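Local coordinates for protein NAD-dependent epimerase/dehydratase (Veillonella parvula, PDB 4HNG) that probably binds a dinucleotide cofactor, NAD or NADP, through a Rossmann-type domain and may act as an epimerase or dehydratase, at residues Thr9-Ala14 / Gln69-Ala74. Residues are numbered along the deposited sequence; the frame is centred on the assembly and turned at random.
Sequences TILGAA and QAVTNA
Thr9 meets the C-terminal end of helix 64-71 through a buried hydrogen bond, its hydroxyl donating to the main-chain oxygen of Ala70 with OG1 and O 2.7 Å apart. The hydroxyl approaches at 145° to the C=O bond, 29° out of the carbonyl plane. With OG1 beside the backbone N (chi1 -65°) and CG2 anti to it, the hydroxyl reaches this oxygen while the methyl lies against the same peptide, Thr9 CG2 being 3.4 Å from Ala70 O.

Carbon atoms pack beside the bond: Thr9 CG2 faces Ala70 CB at 4.2 Å and Val71 CG1 at 4.1 Å. The methyl Ala74 CB rests 3.6 Å from the hydroxyl oxygen Thr9 OG1. Farther along the strand, Leu11 CD2 just touches Val71 CG1 at 4.4 Å.

A type II turn from Val71 to Ala74, closed by Ala74 N to Val71 O, leads the chain from the helix into strand 76-79, which runs parallel to strand 7-11 and hydrogen-bonds to it through Val76 and Phe78. The contact thus docks a helix on the parallel part of the sheet of the Rossmann-type fold, at strands 7-11 and 76-79. A valine at Thr9 would probably leave the Ala70 carbonyl without its buried donor and press a methyl against that oxygen. One polar bond within an aliphatic setting therefore ties the helix end to the strand, satisfying a carbonyl oxygen where the regular helix stops.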
ATOM      1  N   THR A   9       5.866   7.739  -7.160  1.00 24.37           N
ATOM      2  CA  THR A   9       6.311   8.145  -5.838  1.00 23.07           C
ATOM      3  C   THR A   9       5.791   7.182  -4.775  1.00 20.59           C
ATOM      4  O   THR A   9       4.596   6.891  -4.712  1.00 23.72           O
ATOM      5  CB  THR A   9       5.866   9.571  -5.504  1.00 24.04           C
ATOM      6  OG1 THR A   9       6.515  10.484  -6.401  1.00 27.60           O
ATOM      7  CG2 THR A   9       6.258   9.924  -4.086  1.00 24.05           C
ATOM      8  N   ILE A  10       6.720   6.687  -3.970  1.00 22.11           N
ATOM      9  CA  ILE A  10       6.402   5.759  -2.894  1.00 19.42           C
ATOM     10  C   ILE A  10       6.444   6.493  -1.569  1.00 22.92           C
ATOM     11  O   ILE A  10       7.502   6.924  -1.122  1.00 24.98           O
ATOM     12  CB  ILE A  10       7.386   4.585  -2.897  1.00 23.41           C
ATOM     13  CG1 ILE A  10       7.187   3.777  -4.188  1.00 24.93           C
ATOM     14  CG2 ILE A  10       7.197   3.719  -1.645  1.00 23.80           C
ATOM     15  CD1 ILE A  10       8.202   2.661  -4.392  1.00 26.91           C
ATOM     16  N   LEU A  11       5.272   6.670  -0.973  1.00 21.83           N
ATOM     17  CA  LEU A  11       5.145   7.318   0.326  1.00 19.51           C
ATOM     18  C   LEU A  11       5.220   6.243   1.398  1.00 25.72           C
ATOM     19  O   LEU A  11       4.617   5.181   1.252  1.00 29.66           O
ATOM     20  CB  LEU A  11       3.819   8.076   0.398  1.00 21.48           C
ATOM     21  CG  LEU A  11       3.601   9.136  -0.681  1.00 22.06           C
ATOM     22  CD1 LEU A  11       2.271   9.834  -0.498  1.00 27.38           C
ATOM     23  CD2 LEU A  11       4.746  10.151  -0.626  1.00 23.57           C
ATOM     24  N   GLY A  12       5.981   6.498   2.455  1.00 25.88           N
ATOM     25  CA  GLY A  12       6.220   5.482   3.465  1.00 25.89           C
ATOM     26  C   GLY A  12       7.240   4.466   2.977  1.00 30.87           C
ATOM     27  O   GLY A  12       7.102   3.264   3.192  1.00 25.93           O
ATOM     28  N   ALA A  13       8.294   4.958   2.341  1.00 26.19           N
ATOM     29  CA  ALA A  13       9.186   4.099   1.568  1.00 28.50           C
ATOM     30  C   ALA A  13       9.995   3.091   2.386  1.00 28.54           C
ATOM     31  O   ALA A  13      10.514   2.128   1.826  1.00 26.29           O
ATOM     32  CB  ALA A  13      10.110   4.945   0.700  1.00 27.32           C
ATOM     33  N   ALA A  14      10.111   3.302   3.692  1.00 23.70           N
ATOM     34  CA  ALA A  14      10.916   2.401   4.522  1.00 26.84           C
ATOM     35  C   ALA A  14      10.154   1.152   4.983  1.00 25.54           C
ATOM     36  O   ALA A  14      10.749   0.238   5.548  1.00 29.47           O
ATOM     37  CB  ALA A  14      11.503   3.139   5.714  1.00 31.82           C
ATOM     38  N   GLN A  69       6.764  18.341  -3.094  1.00 35.72           N
ATOM     39  CA  GLN A  69       7.943  18.104  -3.923  1.00 40.37           C
ATOM     40  C   GLN A  69       8.000  16.646  -4.375  1.00 37.56           C
ATOM     41  O   GLN A  69       8.209  16.360  -5.557  1.00 37.89           O
ATOM     42  CB  GLN A  69       9.228  18.466  -3.171  1.00 41.28           C
ATOM     43  CG  GLN A  69      10.497  18.255  -3.983  1.00 50.63           C
ATOM     44  CD  GLN A  69      11.766  18.551  -3.194  1.00 54.53           C
ATOM     45  OE1 GLN A  69      11.741  19.262  -2.188  1.00 53.84           O
ATOM     46  NE2 GLN A  69      12.883  17.999  -3.653  1.00 57.12           N
ATOM     47  N   ALA A  70       7.799  15.733  -3.431  1.00 31.19           N
ATOM     48  CA  ALA A  70       7.909  14.302  -3.707  1.00 33.82           C
ATOM     49  C   ALA A  70       6.892  13.796  -4.725  1.00 33.56           C
ATOM     50  O   ALA A  70       7.190  12.900  -5.509  1.00 30.41           O
ATOM     51  CB  ALA A  70       7.811  13.501  -2.416  1.00 30.83           C
ATOM     52  N   VAL A  71       5.694  14.370  -4.730  1.00 29.57           N
ATOM     53  CA  VAL A  71       4.659  13.899  -5.645  1.00 30.22           C
ATOM     54  C   VAL A  71       4.537  14.714  -6.937  1.00 29.53           C
ATOM     55  O   VAL A  71       3.772  14.346  -7.832  1.00 33.58           O
ATOM     56  CB  VAL A  71       3.278  13.781  -4.945  1.00 27.72           C
ATOM     57  CG1 VAL A  71       3.378  12.889  -3.724  1.00 30.37           C
ATOM     58  CG2 VAL A  71       2.728  15.168  -4.580  1.00 29.77           C
ATOM     59  N   THR A  72       5.287  15.809  -7.052  1.00 30.14           N
ATOM     60  CA  THR A  72       5.248  16.606  -8.281  1.00 37.42           C
ATOM     61  C   THR A  72       5.586  15.729  -9.485  1.00 40.77           C
ATOM     62  O   THR A  72       6.564  14.986  -9.465  1.00 40.41           O
ATOM     63  CB  THR A  72       6.210  17.810  -8.229  1.00 41.13           C
ATOM     64  OG1 THR A  72       5.843  18.674  -7.146  1.00 46.01           O
ATOM     65  CG2 THR A  72       6.158  18.599  -9.534  1.00 42.32           C
ATOM     66  N   ASN A  73       4.764  15.802 -10.526  1.00 43.06           N
ATOM     67  CA  ASN A  73       4.989  15.001 -11.731  1.00 52.23           C
ATOM     68  C   ASN A  73       5.004  13.477 -11.511  1.00 48.07           C
ATOM     69  O   ASN A  73       5.502  12.728 -12.352  1.00 42.09           O
ATOM     70  CB  ASN A  73       6.278  15.438 -12.437  1.00 54.67           C
ATOM     71  CG  ASN A  73       6.223  16.879 -12.919  1.00 61.80           C
ATOM     72  OD1 ASN A  73       5.214  17.331 -13.466  1.00 57.62           O
ATOM     73  ND2 ASN A  73       7.314  17.609 -12.715  1.00 61.91           N
ATOM     74  N   ALA A  74       4.470  13.015 -10.387  1.00 38.78           N
ATOM     75  CA  ALA A  74       4.250  11.585 -10.226  1.00 32.72           C
ATOM     76  C   ALA A  74       3.108  11.199 -11.149  1.00 35.91           C
ATOM     77  O   ALA A  74       2.158  11.964 -11.318  1.00 40.14           O
ATOM     78  CB  ALA A  74       3.893  11.238  -8.774  1.00 28.49           C
TER